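Local coordinates for protein ABC-type amino acid transport system, permease component (Caldanaerobacter subterraneus subsp. tengcongensis MB4, PDB 4YMU) that probably carries amino acids such as arginine across the cell membrane, as the membrane-spanning permease subunit of a binding-protein-dependent ABC transporter, at residues C[6-11]-C[182-187]; C[169-174]-C[193-198]. All coordinates share one frame; numbering follows the deposited sequence.

Contact 1 of 2, residues C[6-11]-C[182-187]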
loop_
_atom_site.group_PDB
_atom_site.type_symbol
_atom_site.label_atom_id
_atom_site.label_comp_id
_atom_site.label_asym_id
_atom_site.label_seq_id
_atom_site.Cartn_x
_atom_site.Cartn_y
_atom_site.Cartn_z
ATOM N N LEU C 6 -4.391 -46.844 14.857
ATOM C CA LEU C 6 -5.670 -47.435 15.231
ATOM C C LEU C 6 -5.813 -47.465 16.748
ATOM O O LEU C 6 -6.901 -47.242 17.286
ATOM C CB LEU C 6 -5.807 -48.848 14.660
ATOM C CG LEU C 6 -5.798 -49.004 13.136
ATOM C CD1 LEU C 6 -4.373 -48.980 12.562
ATOM C CD2 LEU C 6 -6.544 -50.267 12.731
ATOM N N SER C 7 -4.701 -47.726 17.430
ATOM C CA SER C 7 -4.661 -47.746 18.890
ATOM C C SER C 7 -5.089 -46.405 19.453
ATOM O O SER C 7 -5.566 -46.311 20.584
ATOM C CB SER C 7 -3.247 -48.074 19.362
ATOM O OG SER C 7 -2.302 -47.235 18.715
ATOM N N MET C 8 -4.905 -45.373 18.635
ATOM C CA MET C 8 -5.205 -43.995 18.982
ATOM C C MET C 8 -6.702 -43.711 18.927
ATOM O O MET C 8 -7.190 -42.818 19.626
ATOM C CB MET C 8 -4.450 -43.075 18.030
ATOM C CG MET C 8 -3.811 -41.866 18.661
ATOM S SD MET C 8 -2.940 -42.176 20.193
ATOM C CE MET C 8 -1.812 -43.466 19.672
ATOM N N VAL C 9 -7.420 -44.475 18.101
ATOM C CA VAL C 9 -8.858 -44.261 17.885
ATOM C C VAL C 9 -9.653 -44.146 19.184
ATOM O O VAL C 9 -10.443 -43.221 19.358
ATOM C CB VAL C 9 -9.494 -45.366 16.998
ATOM C CG1 VAL C 9 -11.006 -45.160 16.888
ATOM C CG2 VAL C 9 -8.851 -45.388 15.617
ATOM N N LYS C 10 -9.406 -45.077 20.100
ATOM C CA LYS C 10 -10.125 -45.159 21.371
ATOM C C LYS C 10 -9.939 -43.923 22.238
ATOM O O LYS C 10 -10.677 -43.717 23.200
ATOM C CB LYS C 10 -9.696 -46.418 22.132
ATOM C CG LYS C 10 -8.325 -46.320 22.788
ATOM C CD LYS C 10 -7.977 -47.592 23.560
ATOM C CE LYS C 10 -7.609 -48.717 22.619
ATOM N NZ LYS C 10 -6.274 -48.523 21.992
ATOM N N TYR C 11 -8.944 -43.108 21.902
ATOM C CA TYR C 11 -8.653 -41.902 22.672
ATOM C C TYR C 11 -9.341 -40.659 22.104
ATOM O O TYR C 11 -9.177 -39.548 22.627
ATOM C CB TYR C 11 -7.145 -41.694 22.779
ATOM C CG TYR C 11 -6.487 -42.820 23.530
ATOM C CD1 TYR C 11 -6.656 -42.950 24.902
ATOM C CD2 TYR C 11 -5.715 -43.760 22.870
ATOM C CE1 TYR C 11 -6.073 -43.982 25.597
ATOM C CE2 TYR C 11 -5.125 -44.793 23.553
ATOM C CZ TYR C 11 -5.303 -44.899 24.920
ATOM O OH TYR C 11 -4.715 -45.931 25.606
ATOM N N THR C 182 0.034 -45.501 26.718
ATOM C CA THR C 182 0.366 -46.200 25.474
ATOM C C THR C 182 1.864 -46.218 25.230
ATOM O O THR C 182 2.371 -47.037 24.447
ATOM C CB THR C 182 -0.338 -45.556 24.231
ATOM O OG1 THR C 182 0.122 -44.206 24.035
ATOM C CG2 THR C 182 -1.850 -45.566 24.399
ATOM N N TYR C 183 2.565 -45.320 25.919
ATOM C CA TYR C 183 3.999 -45.088 25.715
ATOM C C TYR C 183 4.278 -44.505 24.319
ATOM O O TYR C 183 5.430 -44.417 23.885
ATOM C CB TYR C 183 4.823 -46.358 25.995
ATOM C CG TYR C 183 4.519 -46.977 27.351
ATOM C CD1 TYR C 183 5.201 -46.580 28.492
ATOM C CD2 TYR C 183 3.519 -47.933 27.492
ATOM C CE1 TYR C 183 4.911 -47.136 29.726
ATOM C CE2 TYR C 183 3.221 -48.490 28.713
ATOM C CZ TYR C 183 3.916 -48.094 29.834
ATOM O OH TYR C 183 3.614 -48.663 31.065
ATOM N N ARG C 184 3.214 -44.049 23.656
ATOM C CA ARG C 184 3.313 -43.480 22.315
ATOM C C ARG C 184 3.102 -41.969 22.330
ATOM O O ARG C 184 2.058 -41.480 22.765
ATOM C CB ARG C 184 2.294 -44.133 21.373
ATOM C CG ARG C 184 2.547 -45.601 21.099
ATOM C CD ARG C 184 1.542 -46.183 20.117
ATOM N NE ARG C 184 1.906 -47.542 19.721
ATOM C CZ ARG C 184 2.893 -47.843 18.881
ATOM N NH1 ARG C 184 3.633 -46.883 18.348
ATOM N NH2 ARG C 184 3.154 -49.108 18.583
ATOM N N TYR C 185 4.113 -41.243 21.859
ATOM C CA TYR C 185 4.055 -39.787 21.748
ATOM C C TYR C 185 3.767 -39.366 20.312
ATOM O O TYR C 185 2.926 -38.507 20.080
ATOM C CB TYR C 185 5.383 -39.164 22.182
ATOM C CG TYR C 185 5.441 -38.740 23.626
ATOM C CD1 TYR C 185 4.514 -37.853 24.136
ATOM C CD2 TYR C 185 6.441 -39.217 24.481
ATOM C CE1 TYR C 185 4.564 -37.447 25.462
ATOM C CE2 TYR C 185 6.504 -38.818 25.803
ATOM C CZ TYR C 185 5.563 -37.931 26.292
ATOM O OH TYR C 185 5.596 -37.519 27.606
ATOM N N PHE C 186 4.489 -39.977 19.373
ATOM C CA PHE C 186 4.399 -39.686 17.946
ATOM C C PHE C 186 2.980 -39.553 17.415
ATOM O O PHE C 186 2.553 -38.464 17.019
ATOM C CB PHE C 186 5.123 -40.776 17.159
ATOM C CG PHE C 186 5.144 -40.545 15.679
ATOM C CD1 PHE C 186 6.187 -39.841 15.090
ATOM C CD2 PHE C 186 4.127 -41.034 14.866
ATOM C CE1 PHE C 186 6.218 -39.628 13.717
ATOM C CE2 PHE C 186 4.151 -40.822 13.489
ATOM C CZ PHE C 186 5.199 -40.121 12.918
ATOM N N GLU C 187 2.257 -40.665 17.396
ATOM C CA GLU C 187 0.928 -40.690 16.791
ATOM C C GLU C 187 -0.071 -39.658 17.364
ATOM O O GLU C 187 -0.732 -38.951 16.597
ATOM C CB GLU C 187 0.357 -42.125 16.743
ATOM C CG GLU C 187 0.980 -43.102 17.740
ATOM C CD GLU C 187 2.223 -43.823 17.214
ATOM O OE1 GLU C 187 3.331 -43.588 17.744
ATOM O OE2 GLU C 187 2.095 -44.658 16.296
#
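The methyl end of Met8 crosses the side chain of Glu187 at about a right angle, CE lying 3.4 Å from Glu187 CG and 3.9 Å from Glu187 CB, so it meets the aliphatic part of the acid. Bends at chi2 (44°) and chi3 (55°) fold the thioether and turn CE onto those methylenes. A second touch lies at Tyr11, whose OH is 3.1 Å from Thr182 CG2; the two side chains approach from opposite directions, and the methyl stands oblique to the ring. Ser7 OG adds a looser approach, 4.2 Å from Arg184 CD. Polar bonds in and around 182-187 hold its side of the contact. Thr182 OG1 accepts from Arg184 N at 3.1 Å, an ST turn, and is also bonded to Ile178 O. Arg184 NH1 makes a long salt bridge, 3.4 Å, to Glu187 OE1, while Glu187 OE2 accepts a hydrogen bond from Asp4 N, tying in the N-terminal residues. The contact packs the short helix 6-9 and the turn after it against the end of helix 174-182, the link after it and the start of helix 186-214, with Met8 and Tyr11 resting on Ile178 and Met8 reaching Pro188 and Ile191.

Contact 2 of 2, residues C[169-174]-C[193-198]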
loop_
_atom_site.group_PDB
_atom_site.type_symbol
_atom_site.label_atom_id
_atom_site.label_comp_id
_atom_site.label_asym_id
_atom_site.label_seq_id
_atom_site.Cartn_x
_atom_site.Cartn_y
_atom_site.Cartn_z
ATOM N N ALA C 169 -5.406 -28.871 30.570
ATOM C CA ALA C 169 -5.758 -29.981 29.676
ATOM C C ALA C 169 -6.262 -29.551 28.287
ATOM O O ALA C 169 -7.366 -29.927 27.869
ATOM C CB ALA C 169 -6.765 -30.889 30.338
ATOM N N ASP C 170 -5.443 -28.796 27.562
ATOM C CA ASP C 170 -5.814 -28.348 26.229
ATOM C C ASP C 170 -5.628 -29.500 25.253
ATOM O O ASP C 170 -5.452 -30.646 25.656
ATOM C CB ASP C 170 -4.939 -27.173 25.795
ATOM C CG ASP C 170 -3.527 -27.610 25.427
ATOM O OD1 ASP C 170 -2.991 -28.532 26.088
ATOM O OD2 ASP C 170 -2.966 -27.073 24.446
ATOM N N LEU C 171 -5.652 -29.192 23.966
ATOM C CA LEU C 171 -5.494 -30.205 22.945
ATOM C C LEU C 171 -4.059 -30.767 22.933
ATOM O O LEU C 171 -3.838 -31.931 22.581
ATOM C CB LEU C 171 -5.867 -29.613 21.585
ATOM C CG LEU C 171 -5.612 -30.448 20.336
ATOM C CD1 LEU C 171 -6.545 -31.644 20.296
ATOM C CD2 LEU C 171 -5.775 -29.583 19.085
ATOM N N THR C 172 -3.085 -29.944 23.313
ATOM C CA THR C 172 -1.687 -30.363 23.250
ATOM C C THR C 172 -1.336 -31.289 24.426
ATOM O O THR C 172 -0.589 -32.272 24.277
ATOM C CB THR C 172 -0.749 -29.134 23.214
ATOM O OG1 THR C 172 -0.898 -28.466 21.956
ATOM C CG2 THR C 172 0.695 -29.548 23.353
ATOM N N ARG C 173 -1.921 -30.989 25.585
ATOM C CA ARG C 173 -1.684 -31.755 26.805
ATOM C C ARG C 173 -2.069 -33.222 26.631
ATOM O O ARG C 173 -1.453 -34.097 27.236
ATOM C CB ARG C 173 -2.445 -31.133 27.972
ATOM C CG ARG C 173 -2.146 -31.742 29.331
ATOM C CD ARG C 173 -0.650 -31.929 29.574
ATOM N NE ARG C 173 -0.315 -31.703 30.980
ATOM C CZ ARG C 173 -0.637 -32.520 31.984
ATOM N NH1 ARG C 173 -1.312 -33.643 31.758
ATOM N NH2 ARG C 173 -0.286 -32.211 33.227
ATOM N N GLN C 174 -3.078 -33.479 25.797
ATOM C CA GLN C 174 -3.573 -34.831 25.565
ATOM C C GLN C 174 -2.460 -35.816 25.237
ATOM O O GLN C 174 -2.466 -36.939 25.733
ATOM C CB GLN C 174 -4.629 -34.856 24.457
ATOM C CG GLN C 174 -5.825 -33.968 24.732
ATOM C CD GLN C 174 -6.385 -34.139 26.136
ATOM O OE1 GLN C 174 -6.784 -35.235 26.540
ATOM N NE2 GLN C 174 -6.426 -33.042 26.885
ATOM N N ALA C 193 -1.502 -32.119 15.864
ATOM C CA ALA C 193 -1.043 -31.180 14.853
ATOM C C ALA C 193 -2.105 -31.082 13.765
ATOM O O ALA C 193 -2.575 -29.994 13.467
ATOM C CB ALA C 193 0.289 -31.617 14.267
ATOM N N ALA C 194 -2.512 -32.231 13.226
ATOM C CA ALA C 194 -3.584 -32.300 12.239
ATOM C C ALA C 194 -4.843 -31.553 12.694
ATOM O O ALA C 194 -5.423 -30.790 11.919
ATOM C CB ALA C 194 -3.913 -33.742 11.901
ATOM N N ILE C 195 -5.267 -31.754 13.937
ATOM C CA ILE C 195 -6.441 -31.029 14.420
ATOM C C ILE C 195 -6.198 -29.509 14.398
ATOM O O ILE C 195 -7.081 -28.737 14.003
ATOM C CB ILE C 195 -6.871 -31.460 15.843
ATOM C CG1 ILE C 195 -7.258 -32.936 15.876
ATOM C CG2 ILE C 195 -8.058 -30.657 16.319
ATOM C CD1 ILE C 195 -7.841 -33.371 17.219
ATOM N N TYR C 196 -5.005 -29.085 14.817
ATOM C CA TYR C 196 -4.654 -27.664 14.812
ATOM C C TYR C 196 -4.716 -27.119 13.393
ATOM O O TYR C 196 -5.225 -26.032 13.167
ATOM C CB TYR C 196 -3.252 -27.418 15.398
ATOM C CG TYR C 196 -3.223 -27.244 16.908
ATOM C CD1 TYR C 196 -3.798 -26.131 17.507
ATOM C CD2 TYR C 196 -2.616 -28.196 17.733
ATOM C CE1 TYR C 196 -3.776 -25.966 18.886
ATOM C CE2 TYR C 196 -2.588 -28.044 19.125
ATOM C CZ TYR C 196 -3.173 -26.930 19.698
ATOM O OH TYR C 196 -3.153 -26.770 21.075
ATOM N N PHE C 197 -4.212 -27.901 12.449
ATOM C CA PHE C 197 -4.167 -27.514 11.056
ATOM C C PHE C 197 -5.570 -27.328 10.505
ATOM O O PHE C 197 -5.879 -26.295 9.901
ATOM C CB PHE C 197 -3.435 -28.557 10.234
ATOM C CG PHE C 197 -3.267 -28.166 8.798
ATOM C CD1 PHE C 197 -2.354 -27.186 8.436
ATOM C CD2 PHE C 197 -4.045 -28.749 7.809
ATOM C CE1 PHE C 197 -2.198 -26.815 7.111
ATOM C CE2 PHE C 197 -3.896 -28.380 6.482
ATOM C CZ PHE C 197 -2.971 -27.413 6.132
ATOM N N VAL C 198 -6.411 -28.337 10.701
ATOM C CA VAL C 198 -7.784 -28.274 10.222
ATOM C C VAL C 198 -8.542 -27.093 10.841
ATOM O O VAL C 198 -9.326 -26.422 10.163
ATOM C CB VAL C 198 -8.512 -29.623 10.403
ATOM C CG1 VAL C 198 -10.004 -29.430 10.541
ATOM C CG2 VAL C 198 -8.175 -30.545 9.229
#
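Leu171 CD2 sits over one face of the Tyr196 ring, 3.7 Å from its centroid and 17° off the normal, a CH-pi contact. At the ring's edge, near its plane, lies Thr172 OG1, which shares a 3.0 Å hydrogen bond with Tyr196 OH; either hydroxyl could donate. The ring therefore has an apolar partner on a face and a polar one at its rim, two unlike contacts that help to fix its orientation. Leu171 is also the link to Ile195: CD2 meets Ile195 CG2 at 3.7 Å and CD1 meets Ile195 CD1 at 3.8 Å. With CG of Leu171 trans to its own N (chi1 173°), both methyls reach helix 186-214. Within the loop, Asp170 OD1 accepts Arg173 N at 2.7 Å on the syn side, though 34° out of the carboxylate plane, and OD2 takes Thr172 N at 3.1 Å from above that plane, an Asx turn that helps place Thr172 for the tyrosine. A phenylalanine in place of Tyr196 would probably keep the face for Leu171 but leave the buried Thr172 hydroxyl without this mate. The loop between helices 129-160 and 174-182 is thus held against helix 186-214, with Thr22 of helix 12-44 bonded to Leu171 N and Pro66 of the second subunit packing on Tyr196, whose side chain lies about 8 Å from a bound arginine.

How the contacts relate
Contacts 1 and 2 lie on the same side of the chain's centre, their own centres 14 Å apart and their nearest atoms about 6 Å apart without touching. Both use helix 186-214: 182-187 contains its start, and 193-198 lies further along it. In sequence the segments alternate, 6-11, 169-174, 182-187, 193-198, with helix 174-182 running between the loop of contact 2 and the turn of contact 1. The N-terminal end and the loop after helix 129-160 are thus both brought to the last long helix. Both sites also reach the second subunit. Contact 2 is the more central, its centre about 16 Å from the chain's centre against about 30 Å for that of contact 1.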